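Local coordinates for protein ABC sugar (Ribose) transporter, periplasmic substrate-binding subunit (Rhodobacter sphaeroides, PDB 3L49) that probably binds a sugar in the periplasm as the substrate-binding subunit of an ABC transporter of the ribose type, at residues A[170-175]-A[206-211]; A[228-233]-A[241-246]. All coordinates share one frame; numbering follows the deposited sequence.

Interaction 1: residues A[170-175]-A[206-211]; sequences NTIQSA and ATQALQ
Ile172 against Gln208 and Ala175 against Ala206 are the two pairs that make this small contact between helices, and the four residues share its buried surface almost evenly. Ala175, on the first full turn of helix 171-185, brings its methyl to Ala206, and the CA atoms of Ala175 and Ala206 lie 5.6 Å apart. With nothing larger than a methyl on either residue, CB of Ala175 lies 4.3 Å from the backbone N of Ala206. Both alanines are buried, and Val179 of helix 171-185 covers Ala206 one turn further on.

Toward the outside the spacing is filled by longer side chains. Ile172 sends its CG2 branch, anti to the backbone N, to the amide end of Gln208, and CG2 of Ile172 touches NE2 of Gln208 at 3.5 Å. Gln208 reaches that far because its chain runs extended beyond CG (chi2 165°), and the two side chains cross obliquely. The touch is van der Waals packing of a methyl on an amide nitrogen, not a hydrogen bond. Tyr176 of helix 171-185 also touches Gln208, while Val201 and Ile204 of helix 200-212 also touch Ile172.

Alanines inside and longer side chains at the margin thus join two neighbouring helices on one flank of the sheet, in the layered alpha/beta architecture of a periplasmic binding protein lobe.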
loop_
_atom_site.group_PDB
_atom_site.type_symbol
_atom_site.label_atom_id
_atom_site.label_comp_id
_atom_site.label_asym_id
_atom_site.label_seq_id
_atom_site.Cartn_x
_atom_site.Cartn_y
_atom_site.Cartn_z
ATOM N N ASN A 170 2.956 13.277 -8.487
ATOM C CA ASN A 170 4.281 13.339 -9.114
ATOM C C ASN A 170 5.289 12.445 -8.394
ATOM O O ASN A 170 6.426 12.847 -8.120
ATOM C CB ASN A 170 4.793 14.787 -9.232
ATOM C CG ASN A 170 3.819 15.697 -9.965
ATOM O OD1 ASN A 170 3.326 16.665 -9.397
ATOM N ND2 ASN A 170 3.535 15.384 -11.227
ATOM N N THR A 171 4.839 11.226 -8.099
ATOM C CA THR A 171 5.578 10.254 -7.294
ATOM C C THR A 171 6.869 9.797 -7.976
ATOM O O THR A 171 7.949 9.866 -7.381
ATOM C CB THR A 171 4.695 9.023 -6.994
ATOM O OG1 THR A 171 3.429 9.446 -6.466
ATOM C CG2 THR A 171 5.378 8.095 -6.005
ATOM N N ILE A 172 6.730 9.364 -9.231
ATOM C CA ILE A 172 7.801 8.768 -10.014
ATOM C C ILE A 172 8.963 9.734 -10.235
ATOM O O ILE A 172 10.124 9.375 -10.015
ATOM C CB ILE A 172 7.260 8.226 -11.374
ATOM C CG1 ILE A 172 6.290 7.058 -11.143
ATOM C CG2 ILE A 172 8.405 7.824 -12.318
ATOM C CD1 ILE A 172 5.772 6.390 -12.434
ATOM N N GLN A 173 8.642 10.960 -10.644
ATOM C CA GLN A 173 9.655 11.968 -10.944
ATOM C C GLN A 173 10.320 12.510 -9.692
ATOM O O GLN A 173 11.518 12.789 -9.703
ATOM C CB GLN A 173 9.083 13.104 -11.806
ATOM C CG GLN A 173 7.783 13.700 -11.331
ATOM C CD GLN A 173 6.957 14.291 -12.458
ATOM O OE1 GLN A 173 5.742 14.075 -12.528
ATOM N NE2 GLN A 173 7.610 15.047 -13.350
ATOM N N SER A 174 9.552 12.640 -8.613
ATOM C CA SER A 174 10.110 13.082 -7.336
ATOM C C SER A 174 11.094 12.045 -6.794
ATOM O O SER A 174 12.132 12.402 -6.236
ATOM C CB SER A 174 9.004 13.379 -6.328
ATOM O OG SER A 174 9.527 13.553 -5.022
ATOM N N ALA A 175 10.784 10.766 -6.995
ATOM C CA ALA A 175 11.692 9.690 -6.600
ATOM C C ALA A 175 12.944 9.651 -7.482
ATOM O O ALA A 175 14.056 9.541 -6.971
ATOM C CB ALA A 175 10.978 8.363 -6.628
ATOM N N ALA A 206 12.860 5.380 -9.151
ATOM C CA ALA A 206 14.203 5.095 -8.623
ATOM C C ALA A 206 14.997 4.206 -9.575
ATOM O O ALA A 206 16.177 4.446 -9.817
ATOM C CB ALA A 206 14.114 4.461 -7.235
ATOM N N THR A 207 14.319 3.208 -10.135
ATOM C CA THR A 207 14.890 2.302 -11.131
ATOM C C THR A 207 15.295 3.050 -12.399
ATOM O O THR A 207 16.414 2.862 -12.894
ATOM C CB THR A 207 13.894 1.177 -11.472
ATOM O OG1 THR A 207 13.406 0.604 -10.257
ATOM C CG2 THR A 207 14.541 0.085 -12.312
ATOM N N GLN A 208 14.389 3.899 -12.903
ATOM C CA GLN A 208 14.650 4.729 -14.085
ATOM C C GLN A 208 15.901 5.603 -13.918
ATOM O O GLN A 208 16.728 5.685 -14.840
ATOM C CB GLN A 208 13.436 5.589 -14.404
ATOM C CG GLN A 208 12.306 4.849 -15.128
ATOM C CD GLN A 208 10.987 5.613 -15.106
ATOM O OE1 GLN A 208 9.966 5.130 -15.611
ATOM N NE2 GLN A 208 10.999 6.810 -14.510
ATOM N N ALA A 209 16.042 6.214 -12.732
ATOM C CA ALA A 209 17.198 7.043 -12.377
ATOM C C ALA A 209 18.522 6.280 -12.354
ATOM O O ALA A 209 19.523 6.772 -12.873
ATOM C CB ALA A 209 16.968 7.732 -11.023
ATOM N N LEU A 210 18.524 5.098 -11.736
ATOM C CA LEU A 210 19.717 4.242 -11.660
ATOM C C LEU A 210 20.149 3.789 -13.038
ATOM O O LEU A 210 21.345 3.736 -13.340
ATOM C CB LEU A 210 19.446 2.996 -10.802
ATOM C CG LEU A 210 19.234 3.146 -9.293
ATOM C CD1 LEU A 210 18.823 1.802 -8.697
ATOM C CD2 LEU A 210 20.478 3.698 -8.594
ATOM N N GLN A 211 19.155 3.450 -13.856
ATOM C CA GLN A 211 19.354 3.076 -15.242
ATOM C C GLN A 211 20.012 4.213 -16.024
ATOM O O GLN A 211 21.029 4.008 -16.686
ATOM C CB GLN A 211 18.010 2.698 -15.853
ATOM C CG GLN A 211 18.100 1.699 -16.955
ATOM C CD GLN A 211 17.143 0.540 -16.762
ATOM O OE1 GLN A 211 17.454 -0.590 -17.139
ATOM N NE2 GLN A 211 15.976 0.809 -16.173
#

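Interaction 2: residues A[228-233]-A[241-246]; sequences EFVEMV and GAVAAQ
Phe229, Val233 and Val243 form the tight part of this contact, where the helix of a beta-alpha-beta unit (strand 219-222, helix 227-234, strand 240-245) lies on the strand that follows it. The axes of the helix and strand segments come within 8.1 Å and run at 141° to one another. Phe229 holds CG anti to its backbone N (chi1 -162°), which carries the ring in toward the strand. There it meets the strand by its edge: CD2 of Phe229 is 3.7 Å from CB of Val243. CG1 of Val243 turns to the next turn of the helix, lying 4.1 Å from CG2 of Val233. That same CG2 of Val233 rests on the backbone, 4.0 Å from N of Ala242.

The looser side is at Val230, which is partly exposed, has less surface covered than Phe229 or Val233, and meets the strand through a single pair, CG2 of Val230 to CG1 of Val243 at 4.2 Å. Asp200, Met203 and Thr207 of helix 200-212 also touch Phe229, whereas Ile279 of strand 271-280 packs on Val233 and Val243. Replacing Phe229 by an alanine is likely to open a gap between helix and strand and leave CB of Val243 without the aromatic edge beside it. Beside that apolar touch, the ring reaches the strand backbone, with CE2 of Phe229 3.5 Å from O of Ala242 and the oxygen near the ring plane.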
loop_
_atom_site.group_PDB
_atom_site.type_symbol
_atom_site.label_atom_id
_atom_site.label_comp_id
_atom_site.label_asym_id
_atom_site.label_seq_id
_atom_site.Cartn_x
_atom_site.Cartn_y
_atom_site.Cartn_z
ATOM N N GLU A 228 4.130 -2.013 -14.420
ATOM C CA GLU A 228 5.425 -1.412 -14.776
ATOM C C GLU A 228 6.596 -1.875 -13.905
ATOM O O GLU A 228 7.692 -2.088 -14.418
ATOM C CB GLU A 228 5.347 0.124 -14.830
ATOM C CG GLU A 228 4.056 0.736 -14.251
ATOM C CD GLU A 228 4.010 2.269 -14.317
ATOM O OE1 GLU A 228 3.025 2.854 -13.809
ATOM O OE2 GLU A 228 4.953 2.888 -14.867
ATOM N N PHE A 229 6.376 -2.049 -12.603
ATOM C CA PHE A 229 7.461 -2.522 -11.741
ATOM C C PHE A 229 7.735 -4.029 -11.853
ATOM O O PHE A 229 8.890 -4.455 -11.829
ATOM C CB PHE A 229 7.294 -2.083 -10.283
ATOM C CG PHE A 229 8.571 -2.170 -9.485
ATOM C CD1 PHE A 229 9.600 -1.250 -9.687
ATOM C CD2 PHE A 229 8.760 -3.187 -8.550
ATOM C CE1 PHE A 229 10.791 -1.337 -8.961
ATOM C CE2 PHE A 229 9.937 -3.278 -7.815
ATOM C CZ PHE A 229 10.957 -2.353 -8.019
ATOM N N VAL A 230 6.674 -4.819 -11.988
ATOM C CA VAL A 230 6.771 -6.260 -12.262
ATOM C C VAL A 230 7.623 -6.540 -13.508
ATOM O O VAL A 230 8.570 -7.327 -13.458
ATOM C CB VAL A 230 5.357 -6.881 -12.419
ATOM C CG1 VAL A 230 5.421 -8.323 -12.905
ATOM C CG2 VAL A 230 4.610 -6.809 -11.112
ATOM N N GLU A 231 7.290 -5.862 -14.605
ATOM C CA GLU A 231 8.020 -5.962 -15.861
ATOM C C GLU A 231 9.500 -5.568 -15.737
ATOM O O GLU A 231 10.360 -6.162 -16.387
ATOM C CB GLU A 231 7.336 -5.103 -16.916
ATOM C CG GLU A 231 7.481 -5.639 -18.331
ATOM C CD GLU A 231 6.929 -4.693 -19.386
ATOM O OE1 GLU A 231 6.196 -3.742 -19.030
ATOM O OE2 GLU A 231 7.230 -4.908 -20.580
ATOM N N MET A 232 9.780 -4.569 -14.902
ATOM C CA MET A 232 11.156 -4.154 -14.573
ATOM C C MET A 232 11.912 -5.223 -13.780
ATOM O O MET A 232 13.102 -5.440 -14.009
ATOM C CB MET A 232 11.142 -2.844 -13.775
ATOM C CG MET A 232 10.959 -1.571 -14.590
ATOM S SD MET A 232 10.590 -0.186 -13.499
ATOM C CE MET A 232 10.990 1.189 -14.565
ATOM N N VAL A 233 11.218 -5.875 -12.843
ATOM C CA VAL A 233 11.788 -6.972 -12.047
ATOM C C VAL A 233 12.130 -8.165 -12.941
ATOM O O VAL A 233 13.208 -8.754 -12.809
ATOM C CB VAL A 233 10.842 -7.385 -10.878
ATOM C CG1 VAL A 233 11.195 -8.769 -10.305
ATOM C CG2 VAL A 233 10.876 -6.332 -9.778
ATOM N N GLY A 241 14.796 -5.067 -8.254
ATOM C CA GLY A 241 15.257 -6.269 -7.547
ATOM C C GLY A 241 14.217 -7.270 -7.067
ATOM O O GLY A 241 14.430 -8.477 -7.190
ATOM N N ALA A 242 13.114 -6.778 -6.495
ATOM C CA ALA A 242 12.001 -7.630 -6.053
ATOM C C ALA A 242 10.747 -6.829 -5.750
ATOM O O ALA A 242 10.813 -5.651 -5.411
ATOM C CB ALA A 242 12.387 -8.486 -4.822
ATOM N N VAL A 243 9.602 -7.489 -5.863
ATOM C CA VAL A 243 8.317 -6.867 -5.581
ATOM C C VAL A 243 7.389 -7.847 -4.863
ATOM O O VAL A 243 7.319 -9.023 -5.217
ATOM C CB VAL A 243 7.672 -6.258 -6.871
ATOM C CG1 VAL A 243 7.372 -7.326 -7.933
ATOM C CG2 VAL A 243 6.435 -5.463 -6.540
ATOM N N ALA A 244 6.711 -7.363 -3.830
ATOM C CA ALA A 244 5.645 -8.120 -3.189
ATOM C C ALA A 244 4.340 -7.878 -3.944
ATOM O O ALA A 244 3.693 -6.845 -3.769
ATOM C CB ALA A 244 5.515 -7.721 -1.732
ATOM N N ALA A 245 3.962 -8.829 -4.795
ATOM C CA ALA A 245 2.786 -8.663 -5.643
ATOM C C ALA A 245 1.484 -9.031 -4.942
ATOM O O ALA A 245 1.252 -10.199 -4.632
ATOM C CB ALA A 245 2.940 -9.456 -6.906
ATOM N N GLN A 246 0.629 -8.026 -4.732
ATOM C CA GLN A 246 -0.645 -8.185 -4.036
ATOM C C GLN A 246 -1.812 -8.415 -4.992
ATOM O O GLN A 246 -1.663 -8.299 -6.201
ATOM C CB GLN A 246 -0.952 -6.930 -3.226
ATOM C CG GLN A 246 0.025 -6.596 -2.117
ATOM C CD GLN A 246 -0.456 -5.408 -1.330
ATOM O OE1 GLN A 246 -1.152 -5.556 -0.327
ATOM N NE2 GLN A 246 -0.140 -4.213 -1.812
#

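In the fold
Interactions 1 and 2 sit in one lobe, on elements that touch: helix 200-212, which supplies residues 206-211 to interaction 1, also packs on helix 227-234 of interaction 2. Thr207 is the clearest bridge, its OG1 3.5 Å from CE1 of Phe229, and Gln208 CG meets Met232 CE at 3.9 Å. Interaction 2 is the core contact, a helix on the sheet with almost purely apolar, buried side chains and the larger interface (249 against 137 Å²). Interaction 1 joins two helices within the layer on the same face of the sheet, farther from the centre of the chain and only partly buried, and there two buried alanines and a glutamine amide against a methyl make the contact. The centres of interactions 1 and 2 are about 15 Å apart.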